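Long-range contacts in glucan-binding protein C, GbpC (Streptococcus mutans UA159, PDB 5UQZ), which probably binds glucan at the cell surface and mediates both sucrose-dependent and sucrose-independent adherence of the bacterium: residues S30-Y35 with A343-P348; E36-A41 with A295-Y300; A72-E77 with V134-I139. All blocks are in the same frame, centred on the assembly; numbering follows the deposited sequence.

In the fold
The three contacts show how chemistry follows position in the fold. Contacts 1 and 2 hold consecutive parts of the same long helix, 3-51, with centres about 13 Å apart, and they touch where K344 packs on E36. Contact 1 is a surface contact in which the chain's C-terminal tail lies on the helix; contact 2, partly buried, sets the helix against a loop of the globular domain. Neither has a hydrogen bond between its segments. Contact 3 lies on the other side of the chain's centre, its own centre about 46 Å from that of contact 1. There two strands of the main sheet combine backbone hydrogen bonds, an apolar face and a salt bridge.

Contact 1: S30-Y35 with A343-P348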
loop_
_atom_site.group_PDB
_atom_site.type_symbol
_atom_site.label_atom_id
_atom_site.label_comp_id
_atom_site.label_asym_id
_atom_site.label_seq_id
_atom_site.Cartn_x
_atom_site.Cartn_y
_atom_site.Cartn_z
ATOM N N SER A 30 13.856 10.200 -19.444
ATOM C CA SER A 30 12.985 9.430 -18.554
ATOM C C SER A 30 12.134 10.363 -17.702
ATOM O O SER A 30 10.924 10.128 -17.501
ATOM C CB SER A 30 13.863 8.541 -17.662
ATOM O OG SER A 30 13.076 7.886 -16.668
ATOM N N ASP A 31 12.766 11.399 -17.141
ATOM C CA ASP A 31 12.048 12.349 -16.297
ATOM C C ASP A 31 10.951 13.085 -17.062
ATOM O O ASP A 31 9.897 13.389 -16.488
ATOM C CB ASP A 31 13.007 13.386 -15.721
ATOM C CG ASP A 31 13.922 12.834 -14.634
ATOM O OD1 ASP A 31 13.680 11.713 -14.147
ATOM O OD2 ASP A 31 14.894 13.535 -14.250
ATOM N N VAL A 32 11.178 13.424 -18.334
ATOM C CA VAL A 32 10.152 14.119 -19.108
ATOM C C VAL A 32 8.926 13.238 -19.240
ATOM O O VAL A 32 7.797 13.713 -19.117
ATOM C CB VAL A 32 10.675 14.560 -20.486
ATOM C CG1 VAL A 32 9.516 14.961 -21.425
ATOM C CG2 VAL A 32 11.659 15.689 -20.351
ATOM N N LYS A 33 9.123 11.942 -19.486
ATOM C CA LYS A 33 7.966 11.070 -19.613
ATOM C C LYS A 33 7.209 10.972 -18.301
ATOM O O LYS A 33 5.964 10.965 -18.284
ATOM C CB LYS A 33 8.432 9.692 -20.085
ATOM C CG LYS A 33 8.800 9.703 -21.558
ATOM C CD LYS A 33 9.267 8.392 -22.014
ATOM C CE LYS A 33 10.493 8.069 -21.281
ATOM N NZ LYS A 33 10.534 6.639 -20.878
ATOM N N GLU A 34 7.938 10.879 -17.192
ATOM C CA GLU A 34 7.260 10.793 -15.909
ATOM C C GLU A 34 6.515 12.082 -15.620
ATOM O O GLU A 34 5.377 12.053 -15.145
ATOM C CB GLU A 34 8.255 10.508 -14.788
ATOM C CG GLU A 34 8.844 9.127 -14.825
ATOM C CD GLU A 34 9.539 8.768 -13.521
ATOM O OE1 GLU A 34 9.543 9.564 -12.550
ATOM O OE2 GLU A 34 10.065 7.654 -13.451
ATOM N N TYR A 35 7.147 13.221 -15.909
ATOM C CA TYR A 35 6.531 14.518 -15.690
ATOM C C TYR A 35 5.252 14.649 -16.498
ATOM O O TYR A 35 4.225 15.128 -15.998
ATOM C CB TYR A 35 7.516 15.621 -16.103
ATOM C CG TYR A 35 6.884 16.970 -16.039
ATOM C CD1 TYR A 35 6.819 17.670 -14.836
ATOM C CD2 TYR A 35 6.294 17.523 -17.158
ATOM C CE1 TYR A 35 6.242 18.893 -14.770
ATOM C CE2 TYR A 35 5.666 18.769 -17.092
ATOM C CZ TYR A 35 5.643 19.427 -15.887
ATOM O OH TYR A 35 5.070 20.674 -15.784
ATOM N N ALA A 343 7.794 22.167 -12.149
ATOM C CA ALA A 343 8.232 22.621 -13.468
ATOM C C ALA A 343 8.733 21.453 -14.298
ATOM O O ALA A 343 9.294 20.490 -13.773
ATOM C CB ALA A 343 9.351 23.659 -13.348
ATOM N N LYS A 344 8.510 21.541 -15.609
ATOM C CA LYS A 344 8.995 20.510 -16.508
ATOM C C LYS A 344 10.515 20.374 -16.413
ATOM O O LYS A 344 11.231 21.373 -16.295
ATOM C CB LYS A 344 8.565 20.826 -17.938
ATOM C CG LYS A 344 8.909 19.773 -18.949
ATOM C CD LYS A 344 8.857 20.321 -20.345
ATOM C CE LYS A 344 8.508 19.241 -21.346
ATOM N NZ LYS A 344 9.155 19.481 -22.659
ATOM N N PRO A 345 11.036 19.161 -16.421
ATOM C CA PRO A 345 12.488 18.970 -16.459
ATOM C C PRO A 345 13.120 19.707 -17.629
ATOM O O PRO A 345 12.519 19.868 -18.696
ATOM C CB PRO A 345 12.637 17.450 -16.632
ATOM C CG PRO A 345 11.387 16.861 -16.095
ATOM C CD PRO A 345 10.305 17.883 -16.404
ATOM N N THR A 346 14.334 20.158 -17.406
ATOM C CA THR A 346 15.120 20.839 -18.433
ATOM C C THR A 346 16.324 19.982 -18.811
ATOM O O THR A 346 16.892 19.300 -17.947
ATOM C CB THR A 346 15.599 22.208 -17.940
ATOM O OG1 THR A 346 16.287 22.044 -16.692
ATOM C CG2 THR A 346 14.407 23.151 -17.740
ATOM N N PRO A 347 16.721 19.985 -20.090
ATOM C CA PRO A 347 17.791 19.097 -20.513
ATOM C C PRO A 347 19.123 19.573 -19.968
ATOM O O PRO A 347 19.312 20.777 -19.721
ATOM C CB PRO A 347 17.757 19.206 -22.048
ATOM C CG PRO A 347 17.121 20.493 -22.321
ATOM C CD PRO A 347 16.109 20.692 -21.229
ATOM N N PRO A 348 20.058 18.662 -19.715
ATOM C CA PRO A 348 21.385 19.089 -19.265
ATOM C C PRO A 348 22.128 19.847 -20.349
ATOM O O PRO A 348 21.921 19.640 -21.543
ATOM C CB PRO A 348 22.102 17.771 -18.971
ATOM C CG PRO A 348 21.425 16.767 -19.882
ATOM C CD PRO A 348 19.969 17.193 -19.848
#
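Y35 meets K344 and P345 with one face of its ring and with the base of its side chain, and most of this contact is organised around it. With CG anti to the backbone N (chi1 174°), the phenol leaves the helix toward the tail and lies with one face against it. K344 CA stands 3.6 Å from the centroid of the Y35 ring and 13° off the ring normal, a CH-pi contact centred over the face. The lysine chain starts across the tyrosine at about a right angle, K344 CB coming within 3.7 Å of Y35 CE2 before the chain runs on past Y35 toward E36, the next residue. The P345 ring lies between D31 and Y35, one helical turn apart: P345 CD is 3.6 Å from Y35 CG, whereas P345 CG lies 3.9 Å from D31 CB. V32 closes the patch more loosely, its CG2 4.2 Å from P345 CB. No hydrogen bond joins the segments; the Y35 hydroxyl instead bonds to the carbonyl oxygen of G342, just before the tail segment, which ties down the far end of the side chain. Farther along, P347 and P348 touch Y28 and Y21 on earlier turns of the same helix. Most of the tail has backbone angles near those of a left-handed polyproline II helix, and its pairing with a long alpha-helix resembles the stalk of the related antigen I/II adhesins.

Contact 2: E36-A41 with A295-Y300; sequences EAQKAA and AATAYY
Q38 on the helix and T297 on the loop mark the nearest backbone approach, their CA atoms 7.4 Å apart, and from there the loop turns into a 3-10 segment at 298-300 that presents Y299 to the next helical turn. Side chains therefore bridge most of the gap. Q38 runs extended beyond CG, with CG anti to its carbonyl carbon (chi1 -71°), and sets one face of its amide against the T297 methyl, CG2 standing almost directly over Q38 CD at 3.5 Å; the glutamine is thus met by a carbon and not by the threonine hydroxyl. This is the junction between a helix predicted to form coiled coil and the globular beta-supersandwich domain; the T297 side chain lies about 14 Å from the bound calcium ion and is not among its ligands. Y299 supplies the second half of the junction. Its ring reaches across to the helix, where Y299 OH comes 3.6 Å from Q38 CA, while A41 CB sits obliquely to the ring, 3.7 Å from CE2 of Y299. Q38 CG meets the Y299 hydroxyl, the two side chains crossing at about a right angle. Within the loop, the carbonyl oxygen of A296 lies in the plane of the Y299 ring, at its edge. Q38 also touches F276 and T297 touches W284, both from the same long connection between strands 260-263 and 303-306.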
loop_
_atom_site.group_PDB
_atom_site.type_symbol
_atom_site.label_atom_id
_atom_site.label_comp_id
_atom_site.label_asym_id
_atom_site.label_seq_id
_atom_site.Cartn_x
_atom_site.Cartn_y
_atom_site.Cartn_z
ATOM N N GLU A 36 5.292 14.257 -17.777
ATOM C CA GLU A 36 4.103 14.411 -18.594
ATOM C C GLU A 36 2.962 13.559 -18.058
ATOM O O GLU A 36 1.792 13.982 -18.081
ATOM C CB GLU A 36 4.411 14.090 -20.049
ATOM C CG GLU A 36 5.383 15.078 -20.716
ATOM C CD GLU A 36 4.868 16.512 -20.770
ATOM O OE1 GLU A 36 3.640 16.738 -20.764
ATOM O OE2 GLU A 36 5.716 17.433 -20.872
ATOM N N ALA A 37 3.270 12.338 -17.576
ATOM C CA ALA A 37 2.201 11.522 -17.002
ATOM C C ALA A 37 1.652 12.134 -15.717
ATOM O O ALA A 37 0.421 12.210 -15.522
ATOM C CB ALA A 37 2.761 10.142 -16.723
ATOM N N GLN A 38 2.535 12.616 -14.843
ATOM C CA GLN A 38 2.066 13.214 -13.596
ATOM C C GLN A 38 1.275 14.477 -13.861
ATOM O O GLN A 38 0.244 14.724 -13.215
ATOM C CB GLN A 38 3.249 13.583 -12.718
ATOM C CG GLN A 38 3.957 12.414 -12.137
ATOM C CD GLN A 38 5.195 12.811 -11.392
ATOM O OE1 GLN A 38 6.328 12.603 -11.860
ATOM N NE2 GLN A 38 4.992 13.366 -10.226
ATOM N N LYS A 39 1.761 15.290 -14.804
ATOM C CA LYS A 39 1.066 16.535 -15.102
ATOM C C LYS A 39 -0.329 16.259 -15.657
ATOM O O LYS A 39 -1.295 16.914 -15.269
ATOM C CB LYS A 39 1.897 17.328 -16.103
ATOM C CG LYS A 39 1.288 18.678 -16.430
ATOM C CD LYS A 39 1.387 19.657 -15.261
ATOM C CE LYS A 39 1.122 21.132 -15.687
ATOM N NZ LYS A 39 1.001 22.013 -14.503
ATOM N N ALA A 40 -0.458 15.292 -16.577
ATOM C CA ALA A 40 -1.768 14.971 -17.131
ATOM C C ALA A 40 -2.714 14.497 -16.043
ATOM O O ALA A 40 -3.884 14.887 -16.031
ATOM C CB ALA A 40 -1.631 13.895 -18.197
ATOM N N ALA A 41 -2.244 13.615 -15.157
ATOM C CA ALA A 41 -3.106 13.126 -14.088
ATOM C C ALA A 41 -3.518 14.258 -13.146
ATOM O O ALA A 41 -4.689 14.326 -12.730
ATOM C CB ALA A 41 -2.355 12.029 -13.326
ATOM N N ALA A 295 6.058 8.848 -1.787
ATOM C CA ALA A 295 6.149 9.286 -3.184
ATOM C C ALA A 295 4.942 10.114 -3.619
ATOM O O ALA A 295 3.799 9.710 -3.419
ATOM C CB ALA A 295 6.258 8.068 -4.118
ATOM N N ALA A 296 5.192 11.233 -4.318
ATOM C CA ALA A 296 4.104 11.971 -4.952
ATOM C C ALA A 296 3.414 11.149 -6.039
ATOM O O ALA A 296 2.265 11.450 -6.396
ATOM C CB ALA A 296 4.650 13.222 -5.626
ATOM N N THR A 297 4.041 10.089 -6.543
ATOM C CA THR A 297 3.450 9.233 -7.558
ATOM C C THR A 297 2.679 8.041 -6.959
ATOM O O THR A 297 2.275 7.169 -7.729
ATOM C CB THR A 297 4.542 8.731 -8.508
ATOM O OG1 THR A 297 5.587 8.213 -7.674
ATOM C CG2 THR A 297 5.072 9.869 -9.416
ATOM N N ALA A 298 2.422 8.024 -5.643
ATOM C CA ALA A 298 1.674 6.914 -5.048
ATOM C C ALA A 298 0.316 6.702 -5.730
ATOM O O ALA A 298 -0.174 5.566 -5.794
ATOM C CB ALA A 298 1.510 7.143 -3.559
ATOM N N TYR A 299 -0.301 7.765 -6.255
ATOM C CA TYR A 299 -1.600 7.646 -6.911
ATOM C C TYR A 299 -1.574 6.608 -8.016
ATOM O O TYR A 299 -2.605 6.010 -8.337
ATOM C CB TYR A 299 -2.058 9.014 -7.487
ATOM C CG TYR A 299 -1.353 9.365 -8.776
ATOM C CD1 TYR A 299 -0.111 10.011 -8.786
ATOM C CD2 TYR A 299 -1.893 8.977 -10.000
ATOM C CE1 TYR A 299 0.568 10.291 -9.966
ATOM C CE2 TYR A 299 -1.226 9.236 -11.186
ATOM C CZ TYR A 299 0.015 9.893 -11.159
ATOM O OH TYR A 299 0.710 10.163 -12.290
ATOM N N TYR A 300 -0.394 6.379 -8.608
ATOM C CA TYR A 300 -0.345 5.519 -9.773
ATOM C C TYR A 300 -0.760 4.094 -9.446
ATOM O O TYR A 300 -1.221 3.374 -10.342
ATOM C CB TYR A 300 1.065 5.547 -10.352
ATOM C CG TYR A 300 1.291 4.634 -11.507
ATOM C CD1 TYR A 300 0.649 4.838 -12.749
ATOM C CD2 TYR A 300 2.187 3.574 -11.398
ATOM C CE1 TYR A 300 0.856 3.964 -13.805
ATOM C CE2 TYR A 300 2.427 2.728 -12.468
ATOM C CZ TYR A 300 1.767 2.925 -13.662
ATOM O OH TYR A 300 2.000 2.059 -14.725
#

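Contact 3: A72-E77 with V134-I139; sequences AKLSIE and VTYDNI
L74 and Y136 point the same way and lie side by side at the apolar centre, with L74 CD2 3.2 Å from Y136 CE2, an unusually short approach made obliquely to the ring. The two belong to an antiparallel pair of strands, 73-77 and 132-137, within the beta-supersandwich that gives this domain its form. The same L74 methyl also meets V134 CG1 at 3.6 Å, and that valine methyl in turn sits over one face of the Y136 ring, offset toward its rim, so leucine, tyrosine and valine interlock. I76 CG1 adds a looser contact to V134 CG1. L172, on strand 167-172 of the other sheet, touches I76, V134 and Y136, which places this face of the pair against the interior. The tyrosine hydroxyl finds its partner beyond the pair, in the hydroxyl of Y156.

The backbone ladder comes next. L74 with Y136 and I76 with V134 are non-hydrogen-bonded pairs, whereas S75 with T135 and K73 with D137 are hydrogen-bonded ones. The bond from T135 N to S75 O, 2.8 Å long, is nearly straight at 171°; its reciprocal, S75 N to T135 O, bends to 148°. Between this pair and that of K73 with D137, Y136 CA approaches K73 O in a CA-H...O contact.

The face carrying S75 and T135 is polar. One water, which bonds to T135 OG1, also reaches S75 O weakly. At the end of the ladder the bend of the K73 chain at chi4 (70°) turns NZ back onto D137 OD1 in a salt bridge, the oxygen receiving it on its syn lone pair, 2.8 Å away, while a second water, weakly held by K73 NZ, donates a hydrogen bond to D137 OD2.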
loop_
_atom_site.group_PDB
_atom_site.type_symbol
_atom_site.label_atom_id
_atom_site.label_comp_id
_atom_site.label_asym_id
_atom_site.label_seq_id
_atom_site.Cartn_x
_atom_site.Cartn_y
_atom_site.Cartn_z
ATOM N N ALA A 72 -3.440 4.255 19.794
ATOM C CA ALA A 72 -4.550 3.307 19.904
ATOM C C ALA A 72 -4.080 2.008 20.557
ATOM O O ALA A 72 -2.915 1.604 20.429
ATOM C CB ALA A 72 -5.134 3.033 18.533
ATOM N N LYS A 73 -5.014 1.342 21.235
ATOM C CA LYS A 73 -4.746 0.041 21.830
ATOM C C LYS A 73 -5.820 -0.939 21.365
ATOM O O LYS A 73 -6.913 -0.544 20.952
ATOM C CB LYS A 73 -4.679 0.151 23.350
ATOM C CG LYS A 73 -5.975 0.491 23.972
ATOM C CD LYS A 73 -5.854 0.356 25.505
ATOM C CE LYS A 73 -7.073 0.850 26.221
ATOM N NZ LYS A 73 -8.224 -0.075 25.997
ATOM N N LEU A 74 -5.484 -2.225 21.488
ATOM C CA LEU A 74 -6.231 -3.314 20.877
ATOM C C LEU A 74 -6.870 -4.248 21.888
ATOM O O LEU A 74 -6.246 -4.600 22.884
ATOM C CB LEU A 74 -5.160 -4.311 20.312
ATOM C CG LEU A 74 -4.363 -3.793 19.145
ATOM C CD1 LEU A 74 -3.133 -4.638 18.876
ATOM C CD2 LEU A 74 -5.210 -3.629 17.875
ATOM N N SER A 75 -8.049 -4.766 21.543
ATOM C CA SER A 75 -8.701 -5.881 22.209
ATOM C C SER A 75 -9.127 -6.839 21.116
ATOM O O SER A 75 -9.783 -6.420 20.156
ATOM C CB SER A 75 -9.948 -5.382 22.973
ATOM O OG SER A 75 -10.592 -6.439 23.648
ATOM N N ILE A 76 -8.721 -8.100 21.232
ATOM C CA ILE A 76 -8.840 -9.037 20.119
ATOM C C ILE A 76 -9.679 -10.223 20.566
ATOM O O ILE A 76 -9.402 -10.811 21.615
ATOM C CB ILE A 76 -7.442 -9.506 19.654
ATOM C CG1 ILE A 76 -6.544 -8.339 19.263
ATOM C CG2 ILE A 76 -7.558 -10.517 18.524
ATOM C CD1 ILE A 76 -5.050 -8.727 19.167
ATOM N N GLU A 77 -10.655 -10.589 19.750
ATOM C CA GLU A 77 -11.470 -11.760 19.974
ATOM C C GLU A 77 -11.370 -12.686 18.771
ATOM O O GLU A 77 -11.341 -12.240 17.624
ATOM C CB GLU A 77 -12.936 -11.364 20.176
ATOM C CG GLU A 77 -13.818 -12.526 20.631
ATOM C CD GLU A 77 -15.290 -12.170 20.824
ATOM O OE1 GLU A 77 -15.696 -11.002 20.580
ATOM O OE2 GLU A 77 -16.067 -13.071 21.228
ATOM N N VAL A 134 -11.461 -7.137 16.125
ATOM C CA VAL A 134 -10.458 -6.320 16.801
ATOM C C VAL A 134 -11.075 -4.982 17.145
ATOM O O VAL A 134 -11.591 -4.276 16.265
ATOM C CB VAL A 134 -9.224 -6.107 15.911
ATOM C CG1 VAL A 134 -8.159 -5.304 16.648
ATOM C CG2 VAL A 134 -8.667 -7.449 15.420
ATOM N N THR A 135 -11.054 -4.625 18.431
ATOM C CA THR A 135 -11.566 -3.327 18.882
ATOM C C THR A 135 -10.397 -2.452 19.243
ATOM O O THR A 135 -9.547 -2.846 20.047
ATOM C CB THR A 135 -12.493 -3.523 20.088
ATOM O OG1 THR A 135 -13.609 -4.374 19.673
ATOM C CG2 THR A 135 -13.052 -2.217 20.565
ATOM N N TYR A 136 -10.378 -1.254 18.652
ATOM C CA TYR A 136 -9.299 -0.300 18.861
ATOM C C TYR A 136 -9.862 0.890 19.619
ATOM O O TYR A 136 -10.895 1.481 19.222
ATOM C CB TYR A 136 -8.774 0.215 17.522
ATOM C CG TYR A 136 -8.300 -0.832 16.525
ATOM C CD1 TYR A 136 -9.199 -1.523 15.718
ATOM C CD2 TYR A 136 -6.916 -1.118 16.373
ATOM C CE1 TYR A 136 -8.775 -2.429 14.763
ATOM C CE2 TYR A 136 -6.490 -1.994 15.395
ATOM C CZ TYR A 136 -7.416 -2.642 14.585
ATOM O OH TYR A 136 -7.022 -3.483 13.587
ATOM N N ASP A 137 -9.218 1.264 20.706
ATOM C CA ASP A 137 -9.644 2.473 21.388
ATOM C C ASP A 137 -8.440 3.302 21.775
ATOM O O ASP A 137 -7.324 3.003 21.370
ATOM C CB ASP A 137 -10.750 2.286 22.407
ATOM C CG ASP A 137 -10.329 1.413 23.504
ATOM O OD1 ASP A 137 -9.190 1.012 23.551
ATOM O OD2 ASP A 137 -11.132 1.153 24.401
ATOM N N ASN A 138 -8.676 4.389 22.522
ATOM C CA ASN A 138 -7.729 5.512 22.613
ATOM C C ASN A 138 -7.504 6.137 21.229
ATOM O O ASN A 138 -6.393 6.171 20.692
ATOM C CB ASN A 138 -6.402 5.158 23.308
ATOM C CG ASN A 138 -5.784 6.371 23.951
ATOM O OD1 ASN A 138 -6.333 7.450 23.926
ATOM N ND2 ASN A 138 -4.736 6.162 24.706
ATOM N N ILE A 139 -8.624 6.626 20.665
ATOM C CA ILE A 139 -8.677 7.255 19.331
ATOM C C ILE A 139 -8.741 8.748 19.592
ATOM O O ILE A 139 -9.669 9.246 20.262
ATOM C CB ILE A 139 -9.915 6.783 18.562
ATOM C CG1 ILE A 139 -10.022 5.247 18.526
ATOM C CG2 ILE A 139 -9.887 7.371 17.161
ATOM C CD1 ILE A 139 -8.820 4.522 18.005
HETATM O O HOH W 1 -10.914 -0.814 26.425
HETATM O O HOH W 2 -12.988 -7.168 19.750
#